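Local coordinates for protein esterase (uncultured bacterium pCosCE1, PDB 7ATL) that hydrolyses carboxylic esters as a family VIII carboxylesterase and, promiscuously, transfers acyl groups, on a beta-lactamase-like fold, at residues V56-Q60 against V268-D272; D140-L144 against I247-R253; V274-E279 against S356-L360; G341-S346 against E366-G370. One frame throughout, in Å; residues are numbered along the deposited sequence.

Contact 1 (V56-Q60 against V268-D272); sequences VRETQ and VGDAD
Charge comes first here: Arg-57 grips Asp-272 side-on, its NE 2.9 Å from OD2 of Asp-272 and its NH2 2.8 Å from OD1 of Asp-272. Both bonds are nearly straight, at 168° or more, and both carboxylate oxygens are met on the syn side. Guanidinium and carboxylate lie almost in one plane, 17° apart, the geometry of a bidentate salt bridge. The arginine gets there on an extended chain, CG anti to the backbone N (chi1 -171°).

Two waters link the same two segments. One molecule donates to the carbonyl oxygens of Arg-57 and Thr-59 and accepts from Ala-271 N, 2.9 Å away; a second donates to Arg-57 O and Asp-272 OD2 and accepts from Asp-272 N. The first two amides of the helix are thus tied to the loop through solvent. Asp-270, the N-cap residue, bonds Asp-273 N through OD1, while its OD2 pairs with Arg-205.

Van der Waals packing is the work of Gln-60: its extended chain lays CG 3.6 Å from Gly-269 N and brings NE2 to 3.4 Å from CG2 of Val-268; that amide nitrogen hydrogen-bonds Asn-206 O.

On the loop side, Thr-59 N and OG1 both bond Val-56 O, from one face of its plane, closing a type I beta turn. The whole is a turn docked on an Asp-capped helix N-terminus, just where strand 268-269 leads into helix 271-283 of the beta-lactamase-like fold.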
# COMPACT_ATOMS: atom_id res chain seq x y z
N VAL A 56 1.08 15.72 -14.21
CA VAL A 56 1.91 15.11 -15.27
C VAL A 56 2.25 13.67 -14.83
O VAL A 56 2.05 13.31 -13.64
CB VAL A 56 3.18 15.95 -15.56
CG1 VAL A 56 2.84 17.37 -16.02
CG2 VAL A 56 4.16 15.97 -14.41
N ARG A 57 2.74 12.86 -15.78
CA ARG A 57 3.01 11.41 -15.59
C ARG A 57 4.05 11.22 -14.48
O ARG A 57 3.91 10.26 -13.70
CB ARG A 57 3.49 10.82 -16.92
CG ARG A 57 3.58 9.30 -16.92
CD ARG A 57 4.22 8.79 -18.19
NE ARG A 57 4.52 7.37 -18.10
CZ ARG A 57 4.47 6.51 -19.11
NH1 ARG A 57 4.09 6.91 -20.32
NH2 ARG A 57 4.76 5.24 -18.91
N GLU A 58 5.04 12.13 -14.41
CA GLU A 58 6.19 12.09 -13.46
C GLU A 58 5.78 12.64 -12.08
O GLU A 58 6.62 12.55 -11.16
CB GLU A 58 7.38 12.91 -13.96
CG GLU A 58 7.84 12.57 -15.37
CD GLU A 58 7.02 13.19 -16.50
OE1 GLU A 58 6.57 14.34 -16.33
OE2 GLU A 58 6.84 12.51 -17.53
N THR A 59 4.56 13.16 -11.90
CA THR A 59 4.13 13.70 -10.58
C THR A 59 4.30 12.62 -9.50
O THR A 59 3.79 11.49 -9.67
CB THR A 59 2.69 14.21 -10.58
OG1 THR A 59 2.57 15.21 -11.59
CG2 THR A 59 2.29 14.79 -9.24
N GLN A 60 4.98 12.97 -8.42
CA GLN A 60 5.21 12.07 -7.26
C GLN A 60 3.99 12.15 -6.33
O GLN A 60 3.35 13.23 -6.22
CB GLN A 60 6.50 12.45 -6.54
CG GLN A 60 7.15 11.27 -5.86
CD GLN A 60 8.21 11.67 -4.85
OE1 GLN A 60 8.13 12.72 -4.21
NE2 GLN A 60 9.19 10.79 -4.67
N VAL A 268 6.90 7.72 -0.63
CA VAL A 268 6.54 8.61 -1.78
C VAL A 268 7.10 7.97 -3.05
O VAL A 268 8.14 7.28 -2.96
CB VAL A 268 7.11 10.02 -1.58
CG1 VAL A 268 6.42 10.73 -0.42
CG2 VAL A 268 8.62 10.02 -1.40
N GLY A 269 6.44 8.20 -4.19
CA GLY A 269 6.87 7.63 -5.48
C GLY A 269 5.90 7.94 -6.62
O GLY A 269 4.74 8.33 -6.35
N ASP A 270 6.37 7.74 -7.86
CA ASP A 270 5.59 8.00 -9.09
C ASP A 270 4.94 6.71 -9.55
O ASP A 270 5.31 5.65 -9.06
CB ASP A 270 6.43 8.70 -10.15
CG ASP A 270 7.57 7.88 -10.71
OD1 ASP A 270 7.57 6.67 -10.43
OD2 ASP A 270 8.43 8.46 -11.42
N ALA A 271 3.97 6.83 -10.44
CA ALA A 271 3.16 5.72 -10.98
C ALA A 271 4.07 4.71 -11.71
O ALA A 271 3.89 3.50 -11.48
CB ALA A 271 2.08 6.30 -11.87
N ASP A 272 5.03 5.16 -12.51
CA ASP A 272 5.90 4.26 -13.32
C ASP A 272 6.74 3.37 -12.42
O ASP A 272 7.01 2.22 -12.85
CB ASP A 272 6.80 5.01 -14.30
CG ASP A 272 6.01 5.46 -15.50
OD1 ASP A 272 5.76 4.61 -16.35
OD2 ASP A 272 5.54 6.62 -15.53
O HOH W 1 3.04 9.48 -11.25
O HOH W 2 5.79 8.12 -13.33
O HOH W 3 8.73 11.06 -10.87

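Contact 2 (D140-L144 against I247-R253); sequences DGMEL and IELAPSR
Met-142 and Arg-253 anchor the tight half of this contact. The Met-142 side chain runs beside that of Leu-249, with CB 3.8 Å from CD2 of Leu-249; its chain bends at chi3 (-76°), which brings CE to 3.9 Å from CD1 of Ile-247. The backbones join beside it: Ala-250 N gives a hydrogen bond of 2.9 Å to Met-142 O. Arg-253 is extended as far as NE and sets its guanidinium against two carbonyls. Gly-141 O sits over one face, without a hydrogen bond, whereas Glu-143 O lies at the edge, in plane, and accepts from Arg-253 NE at 3.2 Å.

Glu-143 folds its carboxylate back over its own loop, where OE1 takes the amide of Asp-140 (3.0 Å from N, 171°) and OE2 that of Gly-141. Its CB rests 3.6 Å from CD of Glu-248, and the two carboxylates stand nearly perpendicular. Arg-124 bridges both acids and probably offsets their like charge.

The tight half has water too, between Glu-143 and Arg-253 NH2. The looser side is largely water-mediated, Asp-140 OD2 to Glu-248 N and Leu-144 N to Glu-248 OE2; exposed Leu-144 leans its CG on CB of Ala-250, 3.7 Å away.

Strand 246-249 pairs with strand 235-238, so the loop between helices 132-136 and 149-157 is fastened to the end of a two-stranded antiparallel sheet, with Tyr-260 holding Arg-253 by cation-pi contact and a carbonyl bond.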
# COMPACT_ATOMS: atom_id res chain seq x y z
N ASP A 140 0.70 5.49 13.27
CA ASP A 140 0.33 4.61 12.12
C ASP A 140 1.25 4.87 10.93
O ASP A 140 1.12 4.12 9.96
CB ASP A 140 -1.14 4.80 11.75
CG ASP A 140 -2.14 4.16 12.71
OD1 ASP A 140 -1.72 3.24 13.49
OD2 ASP A 140 -3.35 4.55 12.64
N GLY A 141 2.13 5.87 10.98
CA GLY A 141 3.11 6.16 9.91
C GLY A 141 2.77 7.37 9.04
O GLY A 141 3.60 7.71 8.18
N MET A 142 1.64 8.05 9.23
CA MET A 142 1.20 9.14 8.31
C MET A 142 1.07 10.51 9.00
O MET A 142 0.87 11.52 8.29
CB MET A 142 -0.13 8.76 7.65
CG MET A 142 0.07 7.61 6.66
SD MET A 142 -1.49 6.82 6.20
CE MET A 142 -1.78 5.85 7.68
N GLU A 143 1.27 10.54 10.32
CA GLU A 143 1.06 11.72 11.20
C GLU A 143 2.40 12.26 11.69
O GLU A 143 3.42 11.58 11.51
CB GLU A 143 0.17 11.34 12.39
CG GLU A 143 0.83 10.41 13.40
CD GLU A 143 0.74 8.95 12.99
OE1 GLU A 143 -0.28 8.33 13.32
OE2 GLU A 143 1.66 8.46 12.28
N LEU A 144 2.41 13.46 12.29
CA LEU A 144 3.66 14.04 12.86
C LEU A 144 3.97 13.34 14.19
O LEU A 144 3.04 12.95 14.91
CB LEU A 144 3.49 15.55 13.05
CG LEU A 144 3.28 16.37 11.77
CD1 LEU A 144 3.18 17.85 12.10
CD2 LEU A 144 4.39 16.14 10.76
N ILE A 247 -8.55 8.63 10.95
CA ILE A 247 -7.14 8.54 10.50
C ILE A 247 -6.53 9.94 10.63
O ILE A 247 -7.22 10.93 10.29
CB ILE A 247 -7.04 7.98 9.06
CG1 ILE A 247 -5.60 8.04 8.54
CG2 ILE A 247 -8.00 8.71 8.13
CD1 ILE A 247 -5.37 7.26 7.30
N GLU A 248 -5.28 10.00 11.09
CA GLU A 248 -4.51 11.25 11.28
C GLU A 248 -3.53 11.38 10.12
O GLU A 248 -2.60 10.56 10.06
CB GLU A 248 -3.77 11.22 12.62
CG GLU A 248 -3.32 12.60 13.03
CD GLU A 248 -2.54 12.76 14.32
OE1 GLU A 248 -2.55 11.84 15.19
OE2 GLU A 248 -1.92 13.82 14.43
N LEU A 249 -3.69 12.40 9.28
CA LEU A 249 -2.81 12.62 8.11
C LEU A 249 -2.04 13.92 8.28
O LEU A 249 -2.64 14.92 8.71
CB LEU A 249 -3.65 12.65 6.84
CG LEU A 249 -4.33 11.34 6.49
CD1 LEU A 249 -5.27 11.53 5.28
CD2 LEU A 249 -3.29 10.26 6.23
N ALA A 250 -0.76 13.89 7.92
CA ALA A 250 0.14 15.04 7.95
C ALA A 250 0.91 15.07 6.64
O ALA A 250 2.02 14.54 6.53
CB ALA A 250 1.02 14.96 9.17
N PRO A 251 0.33 15.68 5.59
CA PRO A 251 0.99 15.79 4.28
C PRO A 251 2.40 16.41 4.28
O PRO A 251 3.12 16.13 3.35
CB PRO A 251 0.01 16.62 3.45
CG PRO A 251 -1.31 16.31 4.10
CD PRO A 251 -1.03 16.25 5.58
N SER A 252 2.81 17.13 5.31
CA SER A 252 4.20 17.67 5.41
C SER A 252 5.19 16.53 5.70
O SER A 252 6.38 16.71 5.38
CB SER A 252 4.30 18.78 6.43
OG SER A 252 4.16 18.28 7.75
N ARG A 253 4.75 15.42 6.30
CA ARG A 253 5.65 14.31 6.72
C ARG A 253 6.57 13.89 5.56
O ARG A 253 7.78 13.69 5.80
CB ARG A 253 4.82 13.13 7.22
CG ARG A 253 5.63 12.07 7.96
CD ARG A 253 4.75 10.90 8.35
NE ARG A 253 5.35 10.08 9.38
CZ ARG A 253 6.31 9.20 9.17
NH1 ARG A 253 6.81 9.01 7.95
NH2 ARG A 253 6.77 8.49 10.20
O HOH W 4 -3.83 7.27 11.99
O HOH W 5 -1.68 8.22 10.85
O HOH W 6 6.36 10.84 12.57
O HOH W 7 4.45 8.78 12.18
O HOH W 8 -0.27 14.95 12.72

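Contact 3 (V274-E279 against S356-L360); sequences VLQLVE and SVVAL
A helix packed on the face of an antiparallel sheet is the core packing of the beta-lactamase-like fold, and here helix 271-283 meets strand 355-361, an inner strand of the seven-stranded sheet. The segment axes approach to 8.4 Å and their directions differ by 149°, so the helix runs roughly against the strand. Residues 356, 358 and 360 all send their side chains from the same face of the strand toward the helix, which answers with Val-274, Leu-275, Val-278 and Glu-279.

Val-358 is the middle of the apolar patch. Its CG2 comes to 3.6 Å from CG1 of Val-274, the two branched side chains meeting obliquely, and sits 3.8 Å from the backbone N of Leu-275. Val-274 can reach across because its CG1 stands anti to the backbone N (chi1 174°), while its other methyl, CG2, approaches Leu-360 CD1 more loosely. One turn further along, Val-278 CG1 rests 3.7 Å from CB of Ser-356, and Leu-275 CD1 reaches the same carbon, at 3.8 Å. Two helix side chains thus meet Ser-356 CB, from directions about a right angle apart.

Around this layer, the strand is bonded on one edge to strand 27-34 and on the other to strand 345-350, while Val-274 also touches Tyr-70 of helix 67-80. Everything that touches is buried, so the single polar link has to be satisfied inside the protein. Glu-279, bent at chi2, also pairs with Arg-282 through OE2; that same oxygen accepts, on its anti lone pair, a hydrogen bond from Ser-356 OG at 2.7 Å.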
# COMPACT_ATOMS: atom_id res chain seq x y z
N VAL A 274 5.73 2.33 -9.49
CA VAL A 274 4.73 1.35 -8.96
C VAL A 274 4.45 0.29 -10.02
O VAL A 274 4.25 -0.88 -9.65
CB VAL A 274 3.45 2.08 -8.50
CG1 VAL A 274 2.34 1.11 -8.08
CG2 VAL A 274 3.75 3.06 -7.38
N LEU A 275 4.42 0.67 -11.30
CA LEU A 275 4.11 -0.28 -12.39
C LEU A 275 5.25 -1.29 -12.51
O LEU A 275 4.94 -2.47 -12.76
CB LEU A 275 3.91 0.48 -13.71
CG LEU A 275 3.59 -0.43 -14.90
CD1 LEU A 275 2.41 -1.34 -14.60
CD2 LEU A 275 3.30 0.39 -16.14
N GLN A 276 6.50 -0.84 -12.35
CA GLN A 276 7.71 -1.71 -12.31
C GLN A 276 7.49 -2.73 -11.20
O GLN A 276 7.68 -3.93 -11.44
CB GLN A 276 8.99 -0.93 -12.01
CG GLN A 276 9.64 -0.26 -13.21
CD GLN A 276 9.79 -1.27 -14.32
OE1 GLN A 276 10.46 -2.31 -14.18
NE2 GLN A 276 9.10 -1.00 -15.42
N LEU A 277 7.09 -2.25 -10.02
CA LEU A 277 6.85 -3.11 -8.84
C LEU A 277 5.76 -4.16 -9.17
O LEU A 277 5.96 -5.35 -8.85
CB LEU A 277 6.43 -2.23 -7.66
CG LEU A 277 5.78 -2.97 -6.50
CD1 LEU A 277 6.79 -3.94 -5.89
CD2 LEU A 277 5.24 -2.00 -5.46
N VAL A 278 4.64 -3.75 -9.74
CA VAL A 278 3.48 -4.65 -9.95
C VAL A 278 3.82 -5.68 -11.05
O VAL A 278 3.49 -6.89 -10.84
CB VAL A 278 2.20 -3.86 -10.26
CG1 VAL A 278 1.03 -4.77 -10.61
CG2 VAL A 278 1.83 -2.93 -9.11
N GLU A 279 4.47 -5.28 -12.15
CA GLU A 279 4.94 -6.21 -13.21
C GLU A 279 5.86 -7.27 -12.57
O GLU A 279 5.62 -8.47 -12.78
CB GLU A 279 5.65 -5.46 -14.34
CG GLU A 279 4.71 -5.08 -15.46
CD GLU A 279 4.11 -6.28 -16.15
OE1 GLU A 279 4.90 -7.02 -16.82
OE2 GLU A 279 2.87 -6.51 -15.97
N SER A 356 -1.36 -5.35 -15.75
CA SER A 356 -1.11 -4.57 -14.51
C SER A 356 -1.78 -3.20 -14.68
O SER A 356 -1.75 -2.61 -15.80
CB SER A 356 0.36 -4.46 -14.19
OG SER A 356 1.01 -5.73 -14.16
N VAL A 357 -2.40 -2.72 -13.62
CA VAL A 357 -3.10 -1.41 -13.56
C VAL A 357 -2.58 -0.65 -12.36
O VAL A 357 -2.52 -1.22 -11.29
CB VAL A 357 -4.62 -1.62 -13.49
CG1 VAL A 357 -5.39 -0.33 -13.23
CG2 VAL A 357 -5.11 -2.30 -14.76
N VAL A 358 -2.17 0.59 -12.55
CA VAL A 358 -1.79 1.53 -11.46
C VAL A 358 -2.67 2.78 -11.60
O VAL A 358 -2.70 3.39 -12.69
CB VAL A 358 -0.30 1.88 -11.51
CG1 VAL A 358 0.01 3.05 -10.59
CG2 VAL A 358 0.58 0.69 -11.18
N ALA A 359 -3.38 3.14 -10.54
CA ALA A 359 -4.31 4.28 -10.53
C ALA A 359 -4.02 5.14 -9.30
O ALA A 359 -4.63 4.90 -8.24
CB ALA A 359 -5.71 3.75 -10.53
N LEU A 360 -3.05 6.05 -9.41
CA LEU A 360 -2.66 6.98 -8.32
C LEU A 360 -3.53 8.23 -8.43
O LEU A 360 -3.65 8.74 -9.55
CB LEU A 360 -1.17 7.33 -8.46
CG LEU A 360 -0.21 6.14 -8.36
CD1 LEU A 360 1.22 6.62 -8.17
CD2 LEU A 360 -0.59 5.18 -7.24

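Contact 4 (G341-S346 against E366-G370); sequences GVYGHS and EGMSG
Met-368 lies alongside Val-342, the two side chains pointing the same way, with the sulfur making the contact to Val-342: SD is 3.6 Å from CA of Val-342 and 3.9 Å from its CG1. The methionine runs out with CG opposite its backbone N (chi1 171°) and turns only at chi3 (77°). On the way it passes the carbonyl of Gly-341, whose O is 3.3 Å from CB of Met-368. That oxygen already accepts from the amides of Gly-344 and His-345, the pair that faces Gly-341 in a classic beta bulge.

Two glycines, Gly-344 and Gly-367, let the backbones come together. Gly-367 CA comes to 3.4 Å from Gly-344 O in a CA-H...O contact. A second such contact joins Met-368 CA to His-345 O at 3.6 Å. No direct conventional hydrogen bond spans the two segments, and water supplies the link: one molecule donates to His-345 O and Met-368 O, another to Gly-367 O while accepting from Ser-346 OG.

His-345 turns its CB away from the short helix, and its ring is held by Arg-62 O at NE2 and Thr-361 N at ND1. The turn 342-344 joins strands 337-341 and 345-350 of the large sheet, with the bulge at its foot and helix 366-369 packed against it; strand 355-361 lies beside Ser-346, and strand 246-249 touches Val-342 and Tyr-343.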
# COMPACT_ATOMS: atom_id res chain seq x y z
N GLY A 341 -4.33 2.54 -1.31
CA GLY A 341 -3.75 3.54 -0.38
C GLY A 341 -4.77 4.59 0.01
O GLY A 341 -5.45 5.12 -0.88
N VAL A 342 -4.86 4.92 1.28
CA VAL A 342 -5.87 5.91 1.76
C VAL A 342 -5.66 7.25 1.04
O VAL A 342 -6.65 7.93 0.87
CB VAL A 342 -5.85 6.11 3.28
CG1 VAL A 342 -6.09 4.80 4.02
CG2 VAL A 342 -4.57 6.76 3.75
N TYR A 343 -4.45 7.64 0.64
CA TYR A 343 -4.25 8.96 -0.02
C TYR A 343 -5.00 9.01 -1.36
O TYR A 343 -5.26 10.12 -1.86
CB TYR A 343 -2.76 9.32 -0.18
CG TYR A 343 -2.18 10.03 1.02
CD1 TYR A 343 -2.65 11.28 1.40
CD2 TYR A 343 -1.14 9.48 1.76
CE1 TYR A 343 -2.12 11.95 2.49
CE2 TYR A 343 -0.59 10.15 2.84
CZ TYR A 343 -1.08 11.39 3.20
OH TYR A 343 -0.57 12.06 4.26
N GLY A 344 -5.29 7.85 -1.96
CA GLY A 344 -6.27 7.71 -3.05
C GLY A 344 -5.78 6.82 -4.17
O GLY A 344 -5.84 7.27 -5.30
N HIS A 345 -5.34 5.59 -3.89
CA HIS A 345 -4.67 4.73 -4.91
C HIS A 345 -5.32 3.35 -4.97
O HIS A 345 -5.91 2.90 -3.94
CB HIS A 345 -3.16 4.60 -4.69
CG HIS A 345 -2.46 5.86 -4.29
ND1 HIS A 345 -2.63 7.06 -4.94
CD2 HIS A 345 -1.57 6.09 -3.29
CE1 HIS A 345 -1.86 7.97 -4.38
NE2 HIS A 345 -1.20 7.40 -3.34
N SER A 346 -5.25 2.73 -6.16
CA SER A 346 -5.53 1.30 -6.40
C SER A 346 -4.45 0.74 -7.33
O SER A 346 -3.83 1.51 -8.06
CB SER A 346 -6.93 1.05 -6.91
OG SER A 346 -7.15 1.71 -8.14
N GLU A 366 -11.84 8.93 -2.47
CA GLU A 366 -12.48 8.52 -3.76
C GLU A 366 -11.51 7.60 -4.50
O GLU A 366 -11.93 6.53 -4.92
CB GLU A 366 -12.95 9.74 -4.58
CG GLU A 366 -13.55 9.40 -5.95
CD GLU A 366 -14.84 8.59 -6.01
OE1 GLU A 366 -15.60 8.58 -5.03
OE2 GLU A 366 -15.09 7.97 -7.06
N GLY A 367 -10.23 7.95 -4.58
CA GLY A 367 -9.22 7.15 -5.31
C GLY A 367 -9.01 5.74 -4.75
O GLY A 367 -8.48 4.89 -5.48
N MET A 368 -9.36 5.49 -3.48
CA MET A 368 -9.06 4.20 -2.82
C MET A 368 -10.32 3.36 -2.83
O MET A 368 -10.24 2.19 -3.28
CB MET A 368 -8.62 4.40 -1.37
CG MET A 368 -8.52 3.09 -0.61
SD MET A 368 -8.29 3.30 1.16
CE MET A 368 -9.93 3.74 1.71
N SER A 369 -11.40 3.91 -2.28
CA SER A 369 -12.64 3.18 -1.95
C SER A 369 -13.85 3.74 -2.70
O SER A 369 -14.91 3.14 -2.58
CB SER A 369 -12.90 3.20 -0.47
OG SER A 369 -12.96 4.54 0.01
N GLY A 370 -13.71 4.83 -3.45
CA GLY A 370 -14.83 5.42 -4.19
C GLY A 370 -15.21 4.60 -5.40
O GLY A 370 -14.78 3.44 -5.51
O HOH W 9 -7.91 0.98 -3.46
O HOH W 10 -7.36 4.41 -7.89

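Contact 3 is wholly buried, a layer of valines and leucines with one acid-serine bond; contacts 1 and 2 are largely buried but polar and water-laced, and contact 4 is only partly buried. Contacts 1 and 3 share helix 271-283: its capped start belongs to contact 1 and its next turns to contact 3, and Ala-271 packs on Leu-360 between them. Contacts 3 and 4 share the large sheet, where strands 355-361 and 345-350 are neighbours. Contact 2 stands about 24 Å from contact 3, centre to centre, across the chain's middle, yet touches contact 4 through Ile-247 and Val-342. Salt bridging between segments marks contact 1, glycine backbone contacts mark contact 4.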